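Long-range contacts in 3-oxosteroid 1-dehydrogenase (Sterolibacterium denitrificans, PDB 7P18), which probably catalyses the FAD-dependent 1,2-dehydrogenation of 3-oxosteroids to 3-oxo-Delta(1)-steroids, passing the electrons to an acceptor: residues A140-E145 with G215-L220; L149-T154 with L208-A213; D421-L426 with P484-M489. All coordinates share one frame; numbering follows the deposited sequence. Where two conformers were deposited one is given.

In the fold
Three contacts sample this single-chain flavoprotein. From the N terminus, the chain leaves strand 131-138, runs through 140-145 and 149-154, and returns as helix 208-222. Interaction 1 pairs 140-145 with the later part of that helix (215-220) and closes the wider loop; interaction 2 pairs 149-154 with its beginning (208-213) and closes a shorter loop within the first, so the helix meets the two segments in reverse order. Their centres lie about 12 Å apart, interaction 2 being the one near the FAD. Interaction 3 follows in series, joining helix 423-430 to strand 486-502 of another sheet, its centre about 36 Å from that of interaction 2 and about 48 Å from that of interaction 1.

Interaction 1: A140-E145 with G215-L220; sequences ALLGDE and GLRHAL
A 3-10 segment packs on helix 208-222 of this FAD-binding, Rossmann-type fold, with Leu141, Leu142 and Glu145 meeting Arg217 and His218. Leu142 fills the middle: its CD2 methyl lies 3.8 Å from the backbone N of His218 and touches His218 CB and the CB and CG of Arg217, while Tyr42 covers it from a neighbouring loop. The His218 imidazole leaves the helix with CG anti to its own N (chi1 -180°), which carries the ring over to Leu141. There ND1 donates a weak, bent bond to Leu141 O, reached at the ring edge, and Leu141 CB lies 3.7 Å from His218 CE1. At the other end, Glu145 and Arg217 come near without forming a salt bridge: Glu145 OE1 stays 4.1 Å from Arg217 NH2, and the carboxylate and guanidinium planes are turned 38° apart. Asn148 also holds this carboxylate oxygen, and Tyr42 makes a cation-pi contact with the arginine, so each group also has a partner outside the pair. A water closes the gap, donating to Glu145 OE1 at 2.7 Å and accepting from Arg217 NE at 2.9 Å, in the plane and at the edge of the guanidinium.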
loop_
_atom_site.group_PDB
_atom_site.type_symbol
_atom_site.label_atom_id
_atom_site.label_comp_id
_atom_site.label_asym_id
_atom_site.label_seq_id
_atom_site.Cartn_x
_atom_site.Cartn_y
_atom_site.Cartn_z
ATOM N N ALA A 140 11.308 20.890 -5.002
ATOM C CA ALA A 140 11.997 21.937 -5.802
ATOM C C ALA A 140 13.151 21.300 -6.567
ATOM O O ALA A 140 13.419 21.736 -7.699
ATOM C CB ALA A 140 12.472 23.084 -4.932
ATOM N N LEU A 141 13.775 20.234 -6.032
ATOM C CA LEU A 141 14.914 19.558 -6.727
ATOM C C LEU A 141 14.449 18.920 -8.036
ATOM O O LEU A 141 15.302 18.617 -8.895
ATOM C CB LEU A 141 15.553 18.510 -5.810
ATOM C CG LEU A 141 16.115 19.015 -4.481
ATOM C CD1 LEU A 141 16.505 17.838 -3.589
ATOM C CD2 LEU A 141 17.320 19.914 -4.691
ATOM N N LEU A 142 13.140 18.728 -8.236
ATOM C CA LEU A 142 12.622 18.144 -9.496
ATOM C C LEU A 142 12.547 19.178 -10.638
ATOM O O LEU A 142 12.349 18.741 -11.794
ATOM C CB LEU A 142 11.240 17.553 -9.223
ATOM C CG LEU A 142 11.247 16.354 -8.273
ATOM C CD1 LEU A 142 9.828 16.037 -7.866
ATOM C CD2 LEU A 142 11.931 15.164 -8.935
ATOM N N GLY A 143 12.648 20.476 -10.345
ATOM C CA GLY A 143 12.324 21.530 -11.328
ATOM C C GLY A 143 10.969 21.256 -11.975
ATOM O O GLY A 143 10.007 20.898 -11.245
ATOM N N ASP A 144 10.901 21.340 -13.307
ATOM C CA ASP A 144 9.624 21.267 -14.058
ATOM C C ASP A 144 9.025 19.852 -13.972
ATOM O O ASP A 144 7.814 19.732 -14.202
ATOM C CB ASP A 144 9.808 21.722 -15.504
ATOM C CG ASP A 144 10.137 23.199 -15.629
ATOM O OD1 ASP A 144 9.617 24.002 -14.830
ATOM O OD2 ASP A 144 10.921 23.522 -16.518
ATOM N N GLU A 145 9.797 18.826 -13.584
ATOM C CA GLU A 145 9.254 17.436 -13.459
ATOM C C GLU A 145 8.328 17.301 -12.250
ATOM O O GLU A 145 7.537 16.330 -12.210
ATOM C CB GLU A 145 10.389 16.412 -13.483
ATOM C CG GLU A 145 10.971 16.227 -14.877
ATOM C CD GLU A 145 9.970 15.804 -15.939
ATOM O OE1 GLU A 145 8.908 15.235 -15.583
ATOM O OE2 GLU A 145 10.232 16.093 -17.111
ATOM N N GLY A 215 11.694 11.353 -4.811
ATOM C CA GLY A 215 13.131 11.021 -4.624
ATOM C C GLY A 215 13.646 10.096 -5.708
ATOM O O GLY A 215 14.749 10.324 -6.200
ATOM N N LEU A 216 12.871 9.076 -6.109
ATOM C CA LEU A 216 13.326 8.124 -7.157
ATOM C C LEU A 216 13.312 8.846 -8.510
ATOM O O LEU A 216 14.235 8.623 -9.336
ATOM C CB LEU A 216 12.452 6.872 -7.144
ATOM C CG LEU A 216 12.635 5.976 -5.911
ATOM C CD1 LEU A 216 11.529 4.923 -5.841
ATOM C CD2 LEU A 216 14.003 5.296 -5.958
ATOM N N ARG A 217 12.337 9.729 -8.733
ATOM C CA ARG A 217 12.313 10.497 -10.006
ATOM C C ARG A 217 13.586 11.342 -10.087
ATOM O O ARG A 217 14.207 11.373 -11.139
ATOM C CB ARG A 217 11.059 11.356 -10.141
ATOM C CG ARG A 217 11.017 12.102 -11.467
ATOM C CD ARG A 217 10.723 11.169 -12.600
ATOM N NE ARG A 217 10.808 11.741 -13.939
ATOM C CZ ARG A 217 11.922 11.870 -14.659
ATOM N NH1 ARG A 217 13.102 11.528 -14.170
ATOM N NH2 ARG A 217 11.854 12.395 -15.869
ATOM N N HIS A 218 13.949 11.988 -8.997
ATOM C CA HIS A 218 15.151 12.849 -8.891
ATOM C C HIS A 218 16.411 12.032 -9.200
ATOM O O HIS A 218 17.232 12.492 -9.977
ATOM C CB HIS A 218 15.210 13.503 -7.521
ATOM C CG HIS A 218 16.405 14.382 -7.370
ATOM N ND1 HIS A 218 16.490 15.637 -7.976
ATOM C CD2 HIS A 218 17.570 14.196 -6.710
ATOM C CE1 HIS A 218 17.665 16.180 -7.687
ATOM N NE2 HIS A 218 18.345 15.306 -6.927
ATOM N N ALA A 219 16.528 10.819 -8.656
ATOM C CA ALA A 219 17.635 9.886 -8.945
ATOM C C ALA A 219 17.738 9.608 -10.448
ATOM O O ALA A 219 18.860 9.593 -10.980
ATOM C CB ALA A 219 17.463 8.588 -8.173
ATOM N N LEU A 220 16.618 9.415 -11.135
ATOM C CA LEU A 220 16.617 9.159 -12.591
ATOM C C LEU A 220 17.057 10.452 -13.312
ATOM O O LEU A 220 17.812 10.362 -14.311
ATOM C CB LEU A 220 15.241 8.679 -13.032
ATOM C CG LEU A 220 14.797 7.324 -12.469
ATOM C CD1 LEU A 220 13.485 6.890 -13.117
ATOM C CD2 LEU A 220 15.882 6.258 -12.660
HETATM O O HOH W 1 8.645 12.517 -15.748
#

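Interaction 2: L149-T154 with L208-A213; sequences LRMAYT and LGNAMA
Asn210, near the start of helix 208-222, reaches across to the extended coil 149-154 and carries most of the contact through its carboxamide. The tight part is the amide itself. ND2 donates to Arg150 O at 2.8 Å with an N-H...O angle of 148°; the bond lies in the carbonyl plane and only 9° out of the plane of the Asn210 amide. On the other branch, OD1 accepts a weak bond from Ala152 N at 3.4 Å. The amide thus grips the coil on both sides of Met151, engaging a backbone C=O and the N-H two residues further on. Each branch has a second partner, ND2 in Ala47 O and OD1 in Arg206 NH2, so the flip of the buried group is well defined. Apolar atoms close round it: Leu149 CD2 stands 3.6 Å from Asn210 OD1, and Ala152 CB meets Asn210 CG at 3.7 Å.

Away from the amide the packing is looser. Leu149, its CG anti to the backbone N (chi1 172°), brings CD1 no nearer than 4.0 Å to Ala213 CB, and Met151, partly exposed, adds little beyond its CE, 4.0 Å from Asn210 OD1. The partly exposed Arg150 side chain leads away from the helix, its NH2 bonded to Ser39 OG, and comes to about 5 Å from the FAD at the nearest atoms. The Asn210 amide, bridging a backbone C=O and N-H, thus ties coil to helix beside the FAD site of the FAD-binding, Rossmann-type fold.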
loop_
_atom_site.group_PDB
_atom_site.type_symbol
_atom_site.label_atom_id
_atom_site.label_comp_id
_atom_site.label_asym_id
_atom_site.label_seq_id
_atom_site.Cartn_x
_atom_site.Cartn_y
_atom_site.Cartn_z
ATOM N N LEU A 149 4.546 14.587 -11.241
ATOM C CA LEU A 149 4.418 13.686 -10.060
ATOM C C LEU A 149 2.938 13.370 -9.826
ATOM O O LEU A 149 2.102 14.330 -9.765
ATOM C CB LEU A 149 5.049 14.354 -8.836
ATOM C CG LEU A 149 4.863 13.660 -7.480
ATOM C CD1 LEU A 149 5.510 12.283 -7.447
ATOM C CD2 LEU A 149 5.442 14.515 -6.370
ATOM N N ARG A 150 2.603 12.090 -9.681
ATOM C CA ARG A 150 1.261 11.683 -9.179
ATOM C C ARG A 150 1.134 12.186 -7.746
ATOM O O ARG A 150 1.989 11.802 -6.915
ATOM C CB ARG A 150 1.028 10.171 -9.263
ATOM C CG ARG A 150 -0.386 9.764 -8.865
ATOM C CD ARG A 150 -0.734 8.355 -9.308
ATOM N NE ARG A 150 -0.658 8.222 -10.761
ATOM C CZ ARG A 150 -1.639 8.593 -11.597
ATOM N NH1 ARG A 150 -2.749 9.134 -11.108
ATOM N NH2 ARG A 150 -1.496 8.472 -12.907
ATOM N N MET A 151 0.168 13.063 -7.444
ATOM C CA MET A 151 0.196 13.816 -6.166
ATOM C C MET A 151 -0.487 13.014 -5.066
ATOM O O MET A 151 -1.452 12.260 -5.335
ATOM C CB MET A 151 -0.438 15.202 -6.300
ATOM C CG MET A 151 0.304 16.088 -7.274
ATOM S SD MET A 151 2.015 16.503 -6.859
ATOM C CE MET A 151 1.800 17.207 -5.236
ATOM N N ALA A 152 0.021 13.173 -3.857
ATOM C CA ALA A 152 -0.499 12.553 -2.624
ATOM C C ALA A 152 -1.991 12.875 -2.496
ATOM O O ALA A 152 -2.404 14.021 -2.786
ATOM C CB ALA A 152 0.287 13.030 -1.420
ATOM N N TYR A 153 -2.768 11.891 -2.065
ATOM C CA TYR A 153 -4.175 12.064 -1.624
ATOM C C TYR A 153 -4.199 13.057 -0.446
ATOM O O TYR A 153 -3.337 12.986 0.453
ATOM C CB TYR A 153 -4.778 10.709 -1.275
ATOM C CG TYR A 153 -4.848 9.673 -2.377
ATOM C CD1 TYR A 153 -5.117 9.997 -3.704
ATOM C CD2 TYR A 153 -4.717 8.327 -2.064
ATOM C CE1 TYR A 153 -5.234 9.018 -4.686
ATOM C CE2 TYR A 153 -4.838 7.343 -3.032
ATOM C CZ TYR A 153 -5.095 7.685 -4.350
ATOM O OH TYR A 153 -5.231 6.674 -5.277
ATOM N N THR A 154 -5.119 14.022 -0.449
ATOM C CA THR A 154 -5.027 15.229 0.428
ATOM C C THR A 154 -5.204 14.794 1.887
ATOM O O THR A 154 -4.696 15.499 2.781
ATOM C CB THR A 154 -6.030 16.323 0.015
ATOM O OG1 THR A 154 -7.326 15.765 0.202
ATOM C CG2 THR A 154 -5.866 16.800 -1.410
ATOM N N LEU A 208 5.962 10.433 2.826
ATOM C CA LEU A 208 5.355 9.104 2.594
ATOM C C LEU A 208 5.677 8.669 1.169
ATOM O O LEU A 208 6.814 8.891 0.747
ATOM C CB LEU A 208 3.855 9.203 2.861
ATOM C CG LEU A 208 3.485 9.771 4.225
ATOM C CD1 LEU A 208 1.965 9.844 4.361
ATOM C CD2 LEU A 208 4.080 8.967 5.372
ATOM N N GLY A 209 4.729 8.057 0.457
ATOM C CA GLY A 209 4.979 7.545 -0.904
ATOM C C GLY A 209 5.304 8.663 -1.854
ATOM O O GLY A 209 5.946 8.431 -2.876
ATOM N N ASN A 210 4.843 9.882 -1.578
ATOM C CA ASN A 210 5.145 11.032 -2.469
ATOM C C ASN A 210 6.626 11.397 -2.331
ATOM O O ASN A 210 7.262 11.751 -3.348
ATOM C CB ASN A 210 4.193 12.195 -2.162
ATOM C CG ASN A 210 3.453 12.699 -3.386
ATOM O OD1 ASN A 210 3.283 13.894 -3.518
ATOM N ND2 ASN A 210 3.008 11.820 -4.268
ATOM N N ALA A 211 7.207 11.307 -1.133
ATOM C CA ALA A 211 8.671 11.509 -0.959
ATOM C C ALA A 211 9.424 10.425 -1.723
ATOM O O ALA A 211 10.391 10.697 -2.401
ATOM C CB ALA A 211 9.061 11.517 0.492
ATOM N N MET A 212 8.948 9.194 -1.615
ATOM C CA MET A 212 9.576 8.031 -2.272
ATOM C C MET A 212 9.591 8.242 -3.796
ATOM O O MET A 212 10.663 8.127 -4.403
ATOM C CB MET A 212 8.809 6.762 -1.889
ATOM C CG MET A 212 9.338 5.506 -2.527
ATOM S SD MET A 212 8.374 4.089 -1.991
ATOM C CE MET A 212 6.836 4.419 -2.824
ATOM N N ALA A 213 8.437 8.541 -4.400
ATOM C CA ALA A 213 8.297 8.707 -5.858
ATOM C C ALA A 213 9.062 9.943 -6.339
ATOM O O ALA A 213 9.763 9.851 -7.369
ATOM C CB ALA A 213 6.837 8.743 -6.244
#

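Interaction 3: D421-L426 with P484-M489; sequences DTLEGL and PPYYAM
Tyr486 lies against the start of helix 423-430, one face of its ring covered by Leu423. Its CB points to the helix and meets Leu426 CD2 at 3.8 Å. With CG anti to the carbonyl carbon (chi1 -60°), the ring turns that face to Leu423: Tyr486 CG and CD1 each lie 3.9 Å from Leu423 CD2. Leu423 CG stands over the ring centre, 3.9 Å from the centroid and only 4° off the normal, a CH-pi contact in which CE1 and CZ are the outermost ring atoms it meets. The opposite face carries Pro484 CA, offset toward the rim. Along the other side of the ring CD2 comes 3.7 Å from Thr422 C, and CE2 meets Asp421 O near the ring plane at 3.5 Å.

Segment 421-426 is a strand-to-helix junction in an antiparallel sheet, packed on the partner strand: strand 418-420 pairs with strand 486-502, then turns into the helix, where Thr422 is the N-cap. Its OG1 accepts from Gly425 N at 2.9 Å. A cis peptide bond precedes Pro485 at the entry to the strand. One turn into the helix, Leu426 points at the strand; its CG is anti to the backbone N (chi1 -170°), and its two methyls divide the work, CD2 against Tyr487 O and CD1 against Ala488 CB at 3.9 Å. Helix 434-450 touches Leu423 through Leu437 and Val441.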
loop_
_atom_site.group_PDB
_atom_site.type_symbol
_atom_site.label_atom_id
_atom_site.label_comp_id
_atom_site.label_asym_id
_atom_site.label_seq_id
_atom_site.Cartn_x
_atom_site.Cartn_y
_atom_site.Cartn_z
ATOM N N ASP A 421 -30.086 9.587 16.037
ATOM C CA ASP A 421 -30.144 9.840 17.494
ATOM C C ASP A 421 -30.145 8.530 18.262
ATOM O O ASP A 421 -29.712 8.542 19.436
ATOM C CB ASP A 421 -31.385 10.661 17.835
ATOM C CG ASP A 421 -31.249 12.120 17.486
ATOM O OD1 ASP A 421 -30.118 12.619 17.350
ATOM O OD2 ASP A 421 -32.308 12.766 17.367
ATOM N N THR A 422 -30.624 7.447 17.664
ATOM C CA THR A 422 -30.676 6.108 18.305
ATOM C C THR A 422 -29.940 5.067 17.458
ATOM O O THR A 422 -29.849 5.218 16.205
ATOM C CB THR A 422 -32.116 5.649 18.579
ATOM O OG1 THR A 422 -32.782 5.344 17.354
ATOM C CG2 THR A 422 -32.934 6.674 19.344
ATOM N N LEU A 423 -29.499 4.008 18.111
ATOM C CA LEU A 423 -28.907 2.823 17.440
ATOM C C LEU A 423 -29.954 2.108 16.591
ATOM O O LEU A 423 -29.643 1.752 15.471
ATOM C CB LEU A 423 -28.275 1.906 18.479
ATOM C CG LEU A 423 -26.899 2.379 18.940
ATOM C CD1 LEU A 423 -26.474 1.677 20.221
ATOM C CD2 LEU A 423 -25.860 2.205 17.846
ATOM N N GLU A 424 -31.188 1.976 17.074
ATOM C CA GLU A 424 -32.283 1.350 16.293
ATOM C C GLU A 424 -32.535 2.155 15.010
ATOM O O GLU A 424 -32.732 1.535 13.946
ATOM C CB GLU A 424 -33.513 1.298 17.193
ATOM C CG GLU A 424 -34.698 0.572 16.606
ATOM C CD GLU A 424 -35.806 0.386 17.643
ATOM O OE1 GLU A 424 -35.471 0.168 18.832
ATOM O OE2 GLU A 424 -37.000 0.463 17.271
ATOM N N GLY A 425 -32.550 3.482 15.111
ATOM C CA GLY A 425 -32.774 4.381 13.966
ATOM C C GLY A 425 -31.674 4.190 12.919
ATOM O O GLY A 425 -31.976 3.920 11.747
ATOM N N LEU A 426 -30.422 4.225 13.372
ATOM C CA LEU A 426 -29.230 3.998 12.503
ATOM C C LEU A 426 -29.321 2.644 11.793
ATOM O O LEU A 426 -29.123 2.630 10.561
ATOM C CB LEU A 426 -27.979 4.092 13.379
ATOM C CG LEU A 426 -26.663 4.119 12.616
ATOM C CD1 LEU A 426 -26.552 5.365 11.773
ATOM C CD2 LEU A 426 -25.512 4.029 13.612
ATOM N N PRO A 484 -25.115 9.845 21.967
ATOM C CA PRO A 484 -25.662 10.243 20.670
ATOM C C PRO A 484 -25.002 11.499 20.135
ATOM O O PRO A 484 -24.426 12.286 20.894
ATOM C CB PRO A 484 -27.155 10.506 20.933
ATOM C CG PRO A 484 -27.458 9.885 22.273
ATOM C CD PRO A 484 -26.145 9.802 23.020
ATOM N N PRO A 485 -25.052 11.779 18.811
ATOM C CA PRO A 485 -25.637 10.883 17.824
ATOM C C PRO A 485 -24.702 9.714 17.457
ATOM O O PRO A 485 -23.502 9.787 17.756
ATOM C CB PRO A 485 -25.882 11.787 16.627
ATOM C CG PRO A 485 -24.904 12.899 16.749
ATOM C CD PRO A 485 -24.562 13.020 18.217
ATOM N N TYR A 486 -25.282 8.677 16.850
ATOM C CA TYR A 486 -24.600 7.445 16.383
ATOM C C TYR A 486 -24.346 7.564 14.879
ATOM O O TYR A 486 -25.178 8.142 14.124
ATOM C CB TYR A 486 -25.420 6.217 16.724
ATOM C CG TYR A 486 -25.621 6.099 18.208
ATOM C CD1 TYR A 486 -24.603 5.666 19.037
ATOM C CD2 TYR A 486 -26.821 6.489 18.796
ATOM C CE1 TYR A 486 -24.802 5.543 20.410
ATOM C CE2 TYR A 486 -27.032 6.366 20.157
ATOM C CZ TYR A 486 -26.012 5.911 20.972
ATOM O OH TYR A 486 -26.183 5.832 22.331
ATOM N N TYR A 487 -23.199 7.021 14.456
ATOM C CA TYR A 487 -22.716 7.139 13.062
ATOM C C TYR A 487 -22.458 5.748 12.507
ATOM O O TYR A 487 -22.049 4.841 13.253
ATOM C CB TYR A 487 -21.442 7.971 12.969
ATOM C CG TYR A 487 -21.648 9.423 13.266
ATOM C CD1 TYR A 487 -21.685 9.895 14.574
ATOM C CD2 TYR A 487 -21.828 10.325 12.242
ATOM C CE1 TYR A 487 -21.868 11.245 14.826
ATOM C CE2 TYR A 487 -22.001 11.677 12.481
ATOM C CZ TYR A 487 -22.029 12.131 13.789
ATOM O OH TYR A 487 -22.210 13.453 14.044
ATOM N N ALA A 488 -22.721 5.589 11.211
ATOM C CA ALA A 488 -22.338 4.380 10.458
ATOM C C ALA A 488 -21.552 4.830 9.243
ATOM O O ALA A 488 -21.864 5.868 8.662
ATOM C CB ALA A 488 -23.511 3.527 10.052
ATOM N N MET A 489 -20.588 3.998 8.867
ATOM C CA MET A 489 -19.854 4.146 7.598
ATOM C C MET A 489 -19.834 2.765 6.917
ATOM O O MET A 489 -19.873 1.717 7.600
ATOM C CB MET A 489 -18.454 4.705 7.828
ATOM C CG MET A 489 -18.519 6.130 8.367
ATOM S SD MET A 489 -16.896 6.808 8.778
ATOM C CE MET A 489 -16.243 7.192 7.151
#